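PDB 3LHL: putative agmatinase from Clostridium difficile, which probably hydrolyses agmatine to putrescine and urea with the help of bound manganese ions. Local coordinates for residues 222-227 with 263-268; 183-188 with 228-233. One frame throughout, in Å; residues are numbered along the deposited sequence.

In the fold
Both contacts join helices that cover the eight-stranded parallel sheet of the arginase-type alpha/beta fold. Interaction 1 sets the short helix 224-227 against the long helix 258-278; interaction 2 sets the next helix, 229-235, against helix 185-191. Their centres lie about 13 Å apart, and their segments alternate along the chain: 183-188, 222-227, 228-233, 263-268. Residues 222-233 thus form one continuous middle piece packed against a helix from earlier in the chain and one from later. Phe-231 ties the two contacts together, touching both Tyr-224 and Ile-266. Phe-185 and Ile-230 pack on strand 115-120, which the manganese ligand Asp-121 follows; Ile-266 touches Leu-203, next to the ligand Asp-202.

Interaction 1 of 2, residues 222-227 with 263-268; sequences VNYREF and ACKILR
Tyr-224 and Phe-227, one helical turn apart on helix 224-227, reach across to Lys-265 and Ile-266 of helix 258-278 with no hydrogen bond between the segments. The closest CA atoms, those of Tyr-224 and Ile-266, are still 9.3 Å apart, so the side chains bridge the distance. The apolar part centres on Ile-266. Its CG1 meets the edge of the tyrosine ring nearly in plane, 3.7 Å from Tyr-224 CE1, while CD1 runs on to Phe-227 and lies 3.9 Å from CE2 of that ring. One isoleucine branch, CG1 to CD1, therefore serves both aromatics; with chi1 at -71° it stands opposite the carbonyl carbon and reaches toward them. Loop residues Leu-203 and Val-205 add further apolar cover, the first on Ile-266 and the second on Phe-227.

The second kind of contact is aliphatic against the phenol end. The extended chain of Lys-265 slants past the tip of Tyr-224, with CG 3.4 Å from OH and CD 3.7 Å from CZ, so its methylenes, more than its amine, do the touching.

Within 222-227 the polar bonds shape the helix start. Asn-223 and Glu-226 form a capping box: Glu-226 N gives its hydrogen to Asn-223 OD1 at 2.8 Å, nearly in line with the side-chain C=O, and Asn-223 N returns a bond to Glu-226 OE1 at 2.8 Å and 172°.

Polarity is thus divided in two: reciprocal bonds secure the helix start that carries Tyr-224 and Phe-227, whereas between 222-227 and 263-268 the contact is van der Waals packing, with phenylalanine and isoleucine buried and the lysine methylenes flanking the phenol end of the partly exposed Tyr-224.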
loop_
_atom_site.group_PDB
_atom_site.type_symbol
_atom_site.label_atom_id
_atom_site.label_comp_id
_atom_site.label_asym_id
_atom_site.label_seq_id
_atom_site.Cartn_x
_atom_site.Cartn_y
_atom_site.Cartn_z
ATOM N N VAL A 222 -7.724 12.800 -5.248
ATOM C CA VAL A 222 -6.878 13.916 -4.821
ATOM C C VAL A 222 -5.644 14.034 -5.709
ATOM O O VAL A 222 -5.223 13.058 -6.338
ATOM C CB VAL A 222 -6.397 13.739 -3.365
ATOM C CG1 VAL A 222 -7.541 14.016 -2.395
ATOM C CG2 VAL A 222 -5.854 12.332 -3.166
ATOM N N ASN A 223 -5.077 15.234 -5.781
ATOM C CA ASN A 223 -3.872 15.438 -6.577
ATOM C C ASN A 223 -2.692 15.107 -5.671
ATOM O O ASN A 223 -2.889 14.719 -4.521
ATOM C CB ASN A 223 -3.768 16.882 -7.079
ATOM C CG ASN A 223 -3.874 17.904 -5.964
ATOM O OD1 ASN A 223 -3.335 17.717 -4.871
ATOM N ND2 ASN A 223 -4.557 19.005 -6.244
ATOM N N TYR A 224 -1.472 15.267 -6.169
ATOM C CA TYR A 224 -0.306 14.941 -5.362
ATOM C C TYR A 224 -0.045 15.892 -4.196
ATOM O O TYR A 224 0.382 15.461 -3.127
ATOM C CB TYR A 224 0.961 14.872 -6.221
ATOM C CG TYR A 224 2.133 14.343 -5.426
ATOM C CD1 TYR A 224 2.320 12.971 -5.262
ATOM C CD2 TYR A 224 2.988 15.209 -4.743
ATOM C CE1 TYR A 224 3.316 12.474 -4.434
ATOM C CE2 TYR A 224 3.993 14.721 -3.908
ATOM C CZ TYR A 224 4.147 13.351 -3.759
ATOM O OH TYR A 224 5.113 12.850 -2.920
ATOM N N ARG A 225 -0.283 17.181 -4.404
ATOM C CA ARG A 225 -0.040 18.163 -3.353
ATOM C C ARG A 225 -0.906 17.874 -2.131
ATOM O O ARG A 225 -0.455 17.999 -0.990
ATOM C CB ARG A 225 -0.318 19.578 -3.865
ATOM C CG ARG A 225 0.671 20.610 -3.345
ATOM C CD ARG A 225 0.173 22.023 -3.570
ATOM N NE ARG A 225 -0.329 22.199 -4.926
ATOM C CZ ARG A 225 -0.920 23.304 -5.365
ATOM N NH1 ARG A 225 -1.084 24.341 -4.555
ATOM N NH2 ARG A 225 -1.359 23.361 -6.613
ATOM N N GLU A 226 -2.152 17.487 -2.372
ATOM C CA GLU A 226 -3.068 17.159 -1.287
ATOM C C GLU A 226 -2.643 15.849 -0.628
ATOM O O GLU A 226 -2.603 15.740 0.596
ATOM C CB GLU A 226 -4.495 17.014 -1.823
ATOM C CG GLU A 226 -5.055 18.285 -2.455
ATOM C CD GLU A 226 -6.337 18.039 -3.236
ATOM O OE1 GLU A 226 -6.305 17.257 -4.208
ATOM O OE2 GLU A 226 -7.374 18.632 -2.878
ATOM N N PHE A 227 -2.305 14.858 -1.445
ATOM C CA PHE A 227 -1.911 13.558 -0.920
ATOM C C PHE A 227 -0.668 13.565 -0.036
ATOM O O PHE A 227 -0.656 12.931 1.022
ATOM C CB PHE A 227 -1.688 12.559 -2.058
ATOM C CG PHE A 227 -1.458 11.150 -1.580
ATOM C CD1 PHE A 227 -2.523 10.376 -1.119
ATOM C CD2 PHE A 227 -0.177 10.612 -1.546
ATOM C CE1 PHE A 227 -2.314 9.088 -0.628
ATOM C CE2 PHE A 227 0.044 9.319 -1.056
ATOM C CZ PHE A 227 -1.027 8.559 -0.596
ATOM N N ALA A 263 5.089 7.377 -8.186
ATOM C CA ALA A 263 5.271 6.213 -7.324
ATOM C C ALA A 263 6.650 6.264 -6.660
ATOM O O ALA A 263 6.807 5.911 -5.490
ATOM C CB ALA A 263 5.128 4.923 -8.142
ATOM N N CYS A 264 7.644 6.706 -7.419
ATOM C CA CYS A 264 9.000 6.790 -6.904
ATOM C C CYS A 264 9.081 7.793 -5.769
ATOM O O CYS A 264 9.701 7.524 -4.743
ATOM C CB CYS A 264 9.967 7.179 -8.016
ATOM S SG CYS A 264 10.297 5.849 -9.201
ATOM N N LYS A 265 8.442 8.945 -5.949
ATOM C CA LYS A 265 8.465 9.975 -4.923
ATOM C C LYS A 265 7.700 9.508 -3.688
ATOM O O LYS A 265 8.128 9.741 -2.555
ATOM C CB LYS A 265 7.866 11.276 -5.461
ATOM C CG LYS A 265 8.041 12.475 -4.534
ATOM C CD LYS A 265 7.542 13.754 -5.199
ATOM C CE LYS A 265 7.915 14.984 -4.392
ATOM N NZ LYS A 265 7.640 16.234 -5.158
ATOM N N ILE A 266 6.568 8.845 -3.900
ATOM C CA ILE A 266 5.787 8.351 -2.778
ATOM C C ILE A 266 6.616 7.315 -2.021
ATOM O O ILE A 266 6.635 7.289 -0.793
ATOM C CB ILE A 266 4.447 7.745 -3.261
ATOM C CG1 ILE A 266 3.525 8.874 -3.733
ATOM C CG2 ILE A 266 3.783 6.948 -2.140
ATOM C CD1 ILE A 266 2.173 8.411 -4.242
ATOM N N LEU A 267 7.318 6.472 -2.765
ATOM C CA LEU A 267 8.161 5.458 -2.149
ATOM C C LEU A 267 9.196 6.140 -1.250
ATOM O O LEU A 267 9.405 5.734 -0.099
ATOM C CB LEU A 267 8.865 4.631 -3.231
ATOM C CG LEU A 267 9.971 3.687 -2.756
ATOM C CD1 LEU A 267 9.416 2.673 -1.769
ATOM C CD2 LEU A 267 10.585 2.988 -3.958
ATOM N N ARG A 268 9.833 7.183 -1.771
ATOM C CA ARG A 268 10.846 7.898 -0.998
ATOM C C ARG A 268 10.308 8.494 0.298
ATOM O O ARG A 268 10.854 8.239 1.373
ATOM C CB ARG A 268 11.474 9.020 -1.822
ATOM C CG ARG A 268 12.611 9.721 -1.086
ATOM C CD ARG A 268 13.087 10.943 -1.835
ATOM N NE ARG A 268 12.083 12.001 -1.818
ATOM C CZ ARG A 268 12.106 13.071 -2.603
ATOM N NH1 ARG A 268 13.085 13.231 -3.484
ATOM N NH2 ARG A 268 11.153 13.985 -2.504
#

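Interaction 2 of 2, residues 183-188 with 228-233; sequences DTFENI and QEIFKI
Two neighbouring helices on one side of the central parallel sheet, 185-191 and 229-235, meet here through Phe-185 and Glu-186 on one and Ile-230 and Ile-233 on the other. The backbones come closest at Glu-186 and Ile-233, whose CA atoms are 5.9 Å apart, while those of Phe-185 and Ile-230 are separated by 7.2 Å.

The Phe-185 ring enters beside two isoleucines one turn apart. Its CE2 lies 3.7 Å from Ile-230 CB, the branch point itself, and its CD2 lies 3.9 Å from Ile-233 CG2; the ring slants across both side chains. A chi1 of -167° sets the ring opposite its own backbone N and carries it toward helix 229-235. Beneath the helices, Phe-185 makes edge-to-face contacts with Phe-120 and Phe-156, and Ile-230 also touches Phe-120 of strand 115-120.

Ile-233 fills the narrower gap. Its CG2 rests on the main chain, 3.7 Å from Glu-186 CA, and its CD1 reaches Glu-186 CB at 3.9 Å. The glutamate thus contributes its CA and CB to the packing while its extended chain carries the carboxylate onward. Glu-186 OE2 remains 5.4 Å from Lys-232 NZ, too far for a salt bridge, though the opposite charges may attract weakly; Lys-232 NZ makes a long salt bridge, 4.0 Å, to Glu-229 OE1 of its own helix.

Chemically, the junction grades from the buried Phe-185 and Ile-230 on the sheet, through the partly exposed Ile-233, to charged groups on the outer side, and cohesion between the two segments comes chiefly from apolar packing.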
loop_
_atom_site.group_PDB
_atom_site.type_symbol
_atom_site.label_atom_id
_atom_site.label_comp_id
_atom_site.label_asym_id
_atom_site.label_seq_id
_atom_site.Cartn_x
_atom_site.Cartn_y
_atom_site.Cartn_z
ATOM N N ASP A 183 -9.503 14.027 4.125
ATOM C CA ASP A 183 -9.464 15.096 5.122
ATOM C C ASP A 183 -9.481 14.667 6.587
ATOM O O ASP A 183 -8.945 15.369 7.443
ATOM C CB ASP A 183 -10.611 16.076 4.866
ATOM C CG ASP A 183 -10.536 16.710 3.488
ATOM O OD1 ASP A 183 -9.493 17.321 3.172
ATOM O OD2 ASP A 183 -11.518 16.599 2.721
ATOM N N THR A 184 -10.089 13.520 6.879
ATOM C CA THR A 184 -10.166 13.038 8.250
ATOM C C THR A 184 -8.934 12.253 8.698
ATOM O O THR A 184 -8.852 11.839 9.857
ATOM C CB THR A 184 -11.395 12.131 8.455
ATOM O OG1 THR A 184 -11.250 10.944 7.665
ATOM C CG2 THR A 184 -12.671 12.854 8.044
ATOM N N PHE A 185 -7.973 12.058 7.798
ATOM C CA PHE A 185 -6.775 11.282 8.127
ATOM C C PHE A 185 -6.034 11.715 9.391
ATOM O O PHE A 185 -5.661 10.873 10.209
ATOM C CB PHE A 185 -5.792 11.266 6.955
ATOM C CG PHE A 185 -4.696 10.234 7.102
ATOM C CD1 PHE A 185 -5.011 8.877 7.240
ATOM C CD2 PHE A 185 -3.354 10.616 7.133
ATOM C CE1 PHE A 185 -4.002 7.915 7.410
ATOM C CE2 PHE A 185 -2.338 9.667 7.302
ATOM C CZ PHE A 185 -2.663 8.310 7.442
ATOM N N GLU A 186 -5.813 13.016 9.556
ATOM C CA GLU A 186 -5.104 13.503 10.737
ATOM C C GLU A 186 -5.843 13.125 12.015
ATOM O O GLU A 186 -5.222 12.724 13.000
ATOM C CB GLU A 186 -4.911 15.019 10.670
ATOM C CG GLU A 186 -4.122 15.602 11.847
ATOM C CD GLU A 186 -3.693 17.043 11.609
ATOM O OE1 GLU A 186 -4.320 17.722 10.771
ATOM O OE2 GLU A 186 -2.736 17.504 12.266
ATOM N N ASN A 187 -7.168 13.242 11.995
ATOM C CA ASN A 187 -7.963 12.885 13.160
ATOM C C ASN A 187 -7.835 11.397 13.477
ATOM O O ASN A 187 -7.659 11.020 14.634
ATOM C CB ASN A 187 -9.441 13.236 12.944
ATOM C CG ASN A 187 -9.744 14.690 13.243
ATOM O OD1 ASN A 187 -9.007 15.346 13.971
ATOM N ND2 ASN A 187 -10.842 15.193 12.700
ATOM N N ILE A 188 -7.923 10.557 12.447
ATOM C CA ILE A 188 -7.817 9.112 12.628
ATOM C C ILE A 188 -6.453 8.714 13.165
ATOM O O ILE A 188 -6.354 7.881 14.063
ATOM C CB ILE A 188 -8.083 8.355 11.299
ATOM C CG1 ILE A 188 -9.557 8.509 10.909
ATOM C CG2 ILE A 188 -7.729 6.867 11.443
ATOM C CD1 ILE A 188 -10.531 8.052 11.989
ATOM N N GLN A 228 0.374 14.275 -0.455
ATOM C CA GLN A 228 1.613 14.293 0.317
ATOM C C GLN A 228 1.424 14.739 1.763
ATOM O O GLN A 228 2.267 14.464 2.615
ATOM C CB GLN A 228 2.672 15.159 -0.380
ATOM C CG GLN A 228 2.596 16.642 -0.104
ATOM C CD GLN A 228 3.635 17.417 -0.890
ATOM O OE1 GLN A 228 4.739 16.927 -1.128
ATOM N NE2 GLN A 228 3.294 18.639 -1.285
ATOM N N GLU A 229 0.313 15.412 2.043
ATOM C CA GLU A 229 0.026 15.863 3.404
ATOM C C GLU A 229 -0.035 14.686 4.380
ATOM O O GLU A 229 0.236 14.847 5.569
ATOM C CB GLU A 229 -1.301 16.622 3.446
ATOM C CG GLU A 229 -1.236 18.024 2.866
ATOM C CD GLU A 229 -0.193 18.881 3.565
ATOM O OE1 GLU A 229 -0.157 18.881 4.815
ATOM O OE2 GLU A 229 0.588 19.557 2.864
ATOM N N ILE A 230 -0.390 13.501 3.888
ATOM C CA ILE A 230 -0.468 12.349 4.778
ATOM C C ILE A 230 0.921 11.989 5.291
ATOM O O ILE A 230 1.062 11.413 6.369
ATOM C CB ILE A 230 -1.086 11.102 4.095
ATOM C CG1 ILE A 230 -0.112 10.506 3.074
ATOM C CG2 ILE A 230 -2.390 11.479 3.422
ATOM C CD1 ILE A 230 -0.439 9.072 2.704
ATOM N N PHE A 231 1.951 12.335 4.523
ATOM C CA PHE A 231 3.308 12.029 4.955
ATOM C C PHE A 231 3.679 12.894 6.155
ATOM O O PHE A 231 4.321 12.425 7.099
ATOM C CB PHE A 231 4.295 12.253 3.810
ATOM C CG PHE A 231 4.015 11.403 2.605
ATOM C CD1 PHE A 231 3.637 10.069 2.753
ATOM C CD2 PHE A 231 4.131 11.933 1.322
ATOM C CE1 PHE A 231 3.375 9.275 1.643
ATOM C CE2 PHE A 231 3.874 11.148 0.206
ATOM C CZ PHE A 231 3.493 9.813 0.365
ATOM N N LYS A 232 3.256 14.153 6.125
ATOM C CA LYS A 232 3.539 15.073 7.215
ATOM C C LYS A 232 2.769 14.627 8.460
ATOM O O LYS A 232 3.303 14.624 9.570
ATOM C CB LYS A 232 3.130 16.496 6.820
ATOM C CG LYS A 232 3.681 17.577 7.737
ATOM C CD LYS A 232 3.220 18.960 7.301
ATOM C CE LYS A 232 2.277 19.579 8.330
ATOM N NZ LYS A 232 1.057 18.751 8.575
ATOM N N ILE A 233 1.513 14.247 8.256
ATOM C CA ILE A 233 0.643 13.796 9.338
ATOM C C ILE A 233 1.201 12.552 10.030
ATOM O O ILE A 233 1.149 12.431 11.257
ATOM C CB ILE A 233 -0.766 13.499 8.791
ATOM C CG1 ILE A 233 -1.405 14.811 8.319
ATOM C CG2 ILE A 233 -1.608 12.803 9.850
ATOM C CD1 ILE A 233 -2.653 14.635 7.495
#